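Local coordinates for nodulation fucosyltransferase NodZ (Bradyrhizobium sp., PDB 2HHC), which is a nodulation fucosyltransferase, a single-chain enzyme of the GT-B clan of glycosyltransferases, at residues 170-175 / 207-212; 278-283 / 291-296. One frame throughout, in Å; residues are numbered along the deposited sequence. Where two conformers were deposited one is given.

Contacts 1 and 2 lie in the same half of this GT-B protein, with centres about 11 Å apart. Both use one mixed beta-sheet, in which strands 170-176 and 279-283 are parallel neighbours. Helix 192-209 packs against one side of this sheet in contact 1, and helix 291-296 against the other in contact 2. Both segments of contact 1 precede those of contact 2 in the chain. The strands are tied directly: G173 N lies 2.8 Å from T279 O, and G173 O lies 2.8 Å from I281 N, both probable hydrogen bonds. A208 CB also meets I281 CD1. The two contacts thus cover opposite faces of one sheet, as in a Rossmann-like alpha/beta/alpha domain of the GT-B fold.

Contact 1. Residues 170-175 / 207-212; sequences SIIGVH and KAKALS
I172 reaches from strand 170-176 to the last part of helix 192-209 and meets A208 and K209 there. Its two branches do different work. The CG2 methyl abuts the methyl of A208, with I172 CG2 3.8 Å from A208 CB. The longer branch ends at I172 CD1, which also comes to 4.0 Å from A208 CB. The small A208 side chain therefore touches both branch ends of the isoleucine. The first torsion sets this up: CG2 is anti to the backbone N and CG1 is anti to the carbonyl carbon (chi1 -66°). The chain then runs on extended, with chi2 at 165°.

The pair belongs to a beta-alpha-beta crossover. Strand 170-176 leads into helix 192-209, and the chain then returns to the parallel neighbouring strand 217-223. The contact joins the first strand to the end of that helix.

The same CD1 meets the aliphatic part of K209. I172 CD1 lies 3.8 Å from K209 CG, and the two side chains cross at about a right angle. I172 CD1 also lies 3.9 Å from A208 O, a carbonyl that accepts a hydrogen bond from Y213 OH. No hydrogen bond spans the two segments; the touching side-chain atoms are all carbon. I172 and A208 are buried, while K209 is partly exposed at the margin. I172 also touches V217 and I281 of the flanking strands, and A208 reaches T279.

Contact 2. Residues 278-283 / 291-296; sequences ATVIRF and RYARLL
V280 and A293 make the apolar part of this contact, where strand 279-283 faces helix 291-296. V280 CG2 lies 4.1 Å from A293 CB. The valine is turned with CG2 anti to the carbonyl carbon, and this is the branch that meets the alanine methyl.

The second kind of contact is that of a guanidinium against aliphatic carbon and helix backbone. The side chain of R282 leaves the strand and bends at chi3 (77°), which carries its guanidinium to the start of the helix. R294 CB sits over one face of that group, 3.7 Å above its plane and offset toward the rim. R282 NH1 is also 3.7 Å from R294 CG. The guanidinium planes of R282 and R294 stand 89° apart. R282 NH2 also lies obliquely to R291 N, at 3.7 Å.

Strand 279-283, helix 291-296 and strand 299-303 form a beta-alpha-beta unit. This contact joins its first strand to its helix; the axes of the two run roughly antiparallel at 142° and approach to 9.1 Å.

Polar bonds hold R282 and R291. No direct hydrogen bond crosses between the segments, but one water links them. It accepts from R282 NH1 at 2.9 Å, in the plane of that guanidinium, and from R291 NH1 at 2.9 Å. R282 NE and NH2 bond to T290 OG1 and S287 O in the connecting loop. R291 NE forms a salt bridge with E141. The water and E141 may ease the repulsion between the like charges, R282 NH1 and R291 NH1 being 5.2 Å apart.

Contact 1. Residues 170-175 / 207-212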
loop_
_atom_site.group_PDB
_atom_site.type_symbol
_atom_site.label_atom_id
_atom_site.label_comp_id
_atom_site.label_asym_id
_atom_site.label_seq_id
_atom_site.Cartn_x
_atom_site.Cartn_y
_atom_site.Cartn_z
ATOM N N SER A 170 -23.253 -7.626 -4.845
ATOM C CA SER A 170 -21.985 -8.132 -5.328
ATOM C C SER A 170 -21.311 -6.952 -6.006
ATOM O O SER A 170 -21.839 -6.427 -7.008
ATOM C CB SER A 170 -22.200 -9.251 -6.362
ATOM O OG SER A 170 -22.606 -10.440 -5.694
ATOM N N ILE A 171 -20.174 -6.515 -5.466
ATOM C CA ILE A 171 -19.565 -5.282 -5.945
ATOM C C ILE A 171 -18.385 -5.585 -6.840
ATOM O O ILE A 171 -17.484 -6.363 -6.492
ATOM C CB ILE A 171 -19.131 -4.384 -4.765
ATOM C CG1 ILE A 171 -20.303 -4.107 -3.830
ATOM C CG2 ILE A 171 -18.498 -3.091 -5.239
ATOM C CD1 ILE A 171 -21.517 -3.512 -4.415
ATOM N N ILE A 172 -18.380 -4.918 -7.977
ATOM C CA ILE A 172 -17.235 -4.912 -8.863
ATOM C C ILE A 172 -16.462 -3.634 -8.544
ATOM O O ILE A 172 -16.941 -2.497 -8.833
ATOM C CB ILE A 172 -17.675 -4.903 -10.324
ATOM C CG1 ILE A 172 -18.380 -6.204 -10.642
ATOM C CG2 ILE A 172 -16.470 -4.773 -11.252
ATOM C CD1 ILE A 172 -19.179 -6.172 -11.948
ATOM N N GLY A 173 -15.255 -3.796 -7.998
ATOM C CA GLY A 173 -14.404 -2.631 -7.738
ATOM C C GLY A 173 -13.504 -2.307 -8.912
ATOM O O GLY A 173 -13.000 -3.219 -9.630
ATOM N N VAL A 174 -13.300 -1.024 -9.167
ATOM C CA VAL A 174 -12.534 -0.568 -10.317
ATOM C C VAL A 174 -11.559 0.501 -9.836
ATOM O O VAL A 174 -11.992 1.529 -9.336
ATOM C CB VAL A 174 -13.426 0.006 -11.403
ATOM C CG1 VAL A 174 -12.602 0.282 -12.650
ATOM C CG2 VAL A 174 -14.578 -0.939 -11.747
ATOM N N HIS A 175 -10.265 0.277 -9.968
ATOM C CA HIS A 175 -9.287 1.297 -9.664
ATOM C C HIS A 175 -8.717 1.801 -10.965
ATOM O O HIS A 175 -8.162 1.028 -11.766
ATOM C CB HIS A 175 -8.163 0.730 -8.771
ATOM C CG HIS A 175 -7.044 1.697 -8.522
ATOM N ND1 HIS A 175 -5.732 1.374 -8.759
ATOM C CD2 HIS A 175 -7.034 2.973 -8.054
ATOM C CE1 HIS A 175 -4.960 2.407 -8.459
ATOM N NE2 HIS A 175 -5.728 3.390 -8.018
ATOM N N LYS A 207 -16.553 -6.936 -19.180
ATOM C CA LYS A 207 -16.086 -8.303 -18.915
ATOM C C LYS A 207 -16.468 -8.732 -17.525
ATOM O O LYS A 207 -17.010 -9.834 -17.324
ATOM C CB LYS A 207 -14.570 -8.441 -19.178
ATOM C CG LYS A 207 -13.932 -9.804 -18.740
ATOM C CD LYS A 207 -12.458 -9.819 -19.153
ATOM C CE LYS A 207 -11.704 -11.084 -18.715
ATOM N NZ LYS A 207 -12.094 -12.281 -19.482
ATOM N N ALA A 208 -16.226 -7.866 -16.558
ATOM C CA ALA A 208 -16.560 -8.153 -15.176
ATOM C C ALA A 208 -18.060 -8.335 -14.988
ATOM O O ALA A 208 -18.496 -9.216 -14.227
ATOM C CB ALA A 208 -16.068 -7.017 -14.269
ATOM N N LYS A 209 -18.853 -7.505 -15.658
ATOM C CA LYS A 209 -20.313 -7.545 -15.490
ATOM C C LYS A 209 -20.964 -8.764 -16.119
ATOM O O LYS A 209 -22.089 -9.118 -15.734
ATOM C CB LYS A 209 -20.956 -6.279 -16.058
ATOM C CG LYS A 209 -20.895 -5.090 -15.119
ATOM C CD LYS A 209 -21.617 -3.858 -15.657
ATOM C CE LYS A 209 -23.132 -4.079 -15.484
ATOM N NZ LYS A 209 -23.876 -3.128 -16.285
ATOM N N ALA A 210 -20.279 -9.377 -17.092
ATOM C CA ALA A 210 -20.757 -10.592 -17.769
ATOM C C ALA A 210 -20.550 -11.882 -16.943
ATOM O O ALA A 210 -21.104 -12.937 -17.297
ATOM C CB ALA A 210 -20.062 -10.722 -19.088
ATOM N N LEU A 211 -19.739 -11.819 -15.882
ATOM C CA LEU A 211 -19.553 -12.912 -14.929
ATOM C C LEU A 211 -20.816 -13.059 -14.088
ATOM O O LEU A 211 -21.669 -12.164 -14.074
ATOM C CB LEU A 211 -18.337 -12.656 -14.037
ATOM C CG LEU A 211 -17.024 -12.480 -14.807
ATOM C CD1 LEU A 211 -15.866 -12.162 -13.897
ATOM C CD2 LEU A 211 -16.725 -13.694 -15.662
ATOM N N SER A 212 -20.973 -14.208 -13.433
ATOM C CA SER A 212 -22.154 -14.451 -12.607
ATOM C C SER A 212 -21.826 -14.125 -11.167
ATOM O O SER A 212 -20.724 -14.398 -10.690
ATOM C CB SER A 212 -22.640 -15.886 -12.755
ATOM O OG SER A 212 -23.207 -16.041 -14.054
#

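Contact 2. Residues 278-283 / 291-296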
loop_
_atom_site.group_PDB
_atom_site.type_symbol
_atom_site.label_atom_id
_atom_site.label_comp_id
_atom_site.label_asym_id
_atom_site.label_seq_id
_atom_site.Cartn_x
_atom_site.Cartn_y
_atom_site.Cartn_z
ATOM N N ALA A 278 -16.273 -8.339 -4.930
ATOM C CA ALA A 278 -16.332 -9.669 -5.483
ATOM C C ALA A 278 -15.348 -9.853 -6.602
ATOM O O ALA A 278 -14.823 -10.931 -6.805
ATOM C CB ALA A 278 -17.738 -9.985 -5.942
ATOM N N THR A 279 -15.182 -8.787 -7.380
ATOM C CA THR A 279 -14.277 -8.755 -8.488
ATOM C C THR A 279 -13.608 -7.390 -8.426
ATOM O O THR A 279 -14.284 -6.393 -8.111
ATOM C CB THR A 279 -15.038 -8.853 -9.821
ATOM O OG1 THR A 279 -15.633 -10.135 -9.913
ATOM C CG2 THR A 279 -14.102 -8.624 -11.032
ATOM N N VAL A 280 -12.316 -7.352 -8.692
ATOM C CA VAL A 280 -11.591 -6.072 -8.783
ATOM C C VAL A 280 -10.851 -5.979 -10.104
ATOM O O VAL A 280 -10.158 -6.887 -10.545
ATOM C CB VAL A 280 -10.614 -5.855 -7.615
ATOM C CG1 VAL A 280 -9.849 -4.533 -7.780
ATOM C CG2 VAL A 280 -11.387 -5.714 -6.354
ATOM N N ILE A 281 -11.035 -4.817 -10.742
ATOM C CA ILE A 281 -10.354 -4.428 -11.965
ATOM C C ILE A 281 -9.195 -3.508 -11.573
ATOM O O ILE A 281 -9.394 -2.478 -10.917
ATOM C CB ILE A 281 -11.311 -3.689 -12.936
ATOM C CG1 ILE A 281 -12.382 -4.656 -13.460
ATOM C CG2 ILE A 281 -10.502 -3.084 -14.063
ATOM C CD1 ILE A 281 -13.544 -4.015 -14.083
ATOM N N ARG A 282 -7.993 -3.915 -11.941
ATOM C CA ARG A 282 -6.741 -3.198 -11.604
ATOM C C ARG A 282 -6.210 -2.482 -12.841
ATOM O O ARG A 282 -5.603 -3.083 -13.732
ATOM C CB ARG A 282 -5.688 -4.192 -11.121
ATOM C CG ARG A 282 -6.089 -5.037 -9.915
ATOM C CD ARG A 282 -4.988 -5.903 -9.463
ATOM N NE ARG A 282 -3.973 -5.156 -8.706
ATOM C CZ ARG A 282 -2.800 -5.643 -8.325
ATOM N NH1 ARG A 282 -2.438 -6.877 -8.627
ATOM N NH2 ARG A 282 -1.983 -4.886 -7.605
ATOM N N PHE A 283 -6.390 -1.165 -12.877
ATOM C CA PHE A 283 -5.967 -0.368 -14.011
ATOM C C PHE A 283 -5.004 0.737 -13.499
ATOM O O PHE A 283 -5.435 1.820 -13.119
ATOM C CB PHE A 283 -7.227 0.196 -14.700
ATOM C CG PHE A 283 -7.008 0.679 -16.057
ATOM C CD1 PHE A 283 -6.613 2.001 -16.264
ATOM C CD2 PHE A 283 -7.157 -0.167 -17.154
ATOM C CE1 PHE A 283 -6.405 2.486 -17.548
ATOM C CE2 PHE A 283 -6.941 0.305 -18.447
ATOM C CZ PHE A 283 -6.565 1.627 -18.658
ATOM N N ARG A 291 -3.090 -3.919 -4.244
ATOM C CA ARG A 291 -2.431 -5.168 -3.780
ATOM C C ARG A 291 -3.281 -5.815 -2.679
ATOM O O ARG A 291 -3.425 -7.034 -2.714
ATOM C CB ARG A 291 -0.997 -4.891 -3.294
ATOM C CG ARG A 291 -0.265 -6.116 -2.842
ATOM C CD ARG A 291 -0.207 -7.222 -3.826
ATOM N NE ARG A 291 0.639 -8.314 -3.338
ATOM C CZ ARG A 291 0.984 -9.404 -4.008
ATOM N NH1 ARG A 291 0.580 -9.570 -5.285
ATOM N NH2 ARG A 291 1.678 -10.347 -3.438
ATOM N N TYR A 292 -3.772 -5.065 -1.710
ATOM C CA TYR A 292 -4.605 -5.644 -0.623
ATOM C C TYR A 292 -5.803 -6.344 -1.266
ATOM O O TYR A 292 -6.052 -7.522 -0.999
ATOM C CB TYR A 292 -5.024 -4.561 0.328
ATOM C CG TYR A 292 -5.741 -5.043 1.558
ATOM C CD1 TYR A 292 -5.384 -6.217 2.152
ATOM C CD2 TYR A 292 -6.772 -4.313 2.086
ATOM C CE1 TYR A 292 -6.014 -6.635 3.327
ATOM C CE2 TYR A 292 -7.394 -4.719 3.230
ATOM C CZ TYR A 292 -6.992 -5.871 3.838
ATOM O OH TYR A 292 -7.685 -6.272 5.022
ATOM N N ALA A 293 -6.469 -5.682 -2.180
ATOM C CA ALA A 293 -7.591 -6.331 -2.915
ATOM C C ALA A 293 -7.147 -7.599 -3.669
ATOM O O ALA A 293 -7.807 -8.657 -3.614
ATOM C CB ALA A 293 -8.222 -5.364 -3.834
ATOM N N ARG A 294 -6.013 -7.574 -4.359
ATOM C CA ARG A 294 -5.467 -8.736 -5.019
ATOM C C ARG A 294 -5.298 -9.922 -4.058
ATOM O O ARG A 294 -5.541 -11.069 -4.419
ATOM C CB ARG A 294 -4.136 -8.397 -5.708
ATOM C CG ARG A 294 -3.359 -9.568 -6.274
ATOM C CD ARG A 294 -4.113 -10.320 -7.363
ATOM N NE ARG A 294 -3.407 -11.507 -7.868
ATOM C CZ ARG A 294 -3.386 -12.701 -7.261
ATOM N NH1 ARG A 294 -4.020 -12.888 -6.115
ATOM N NH2 ARG A 294 -2.734 -13.717 -7.811
ATOM N N LEU A 295 -4.829 -9.649 -2.844
ATOM C CA LEU A 295 -4.680 -10.712 -1.822
ATOM C C LEU A 295 -5.995 -11.335 -1.377
ATOM O O LEU A 295 -6.022 -12.554 -1.019
ATOM C CB LEU A 295 -3.955 -10.128 -0.602
ATOM C CG LEU A 295 -2.480 -9.783 -0.867
ATOM C CD1 LEU A 295 -1.952 -8.981 0.364
ATOM C CD2 LEU A 295 -1.607 -10.911 -1.306
ATOM N N LEU A 296 -7.057 -10.556 -1.344
ATOM C CA LEU A 296 -8.335 -11.011 -0.732
ATOM C C LEU A 296 -9.515 -11.316 -1.655
ATOM O O LEU A 296 -10.347 -12.156 -1.305
ATOM C CB LEU A 296 -8.798 -10.037 0.348
ATOM C CG LEU A 296 -7.949 -9.893 1.622
ATOM C CD1 LEU A 296 -8.599 -8.856 2.565
ATOM C CD2 LEU A 296 -7.850 -11.204 2.282
HETATM O O HOH W 1 0.046 -7.803 -7.462
#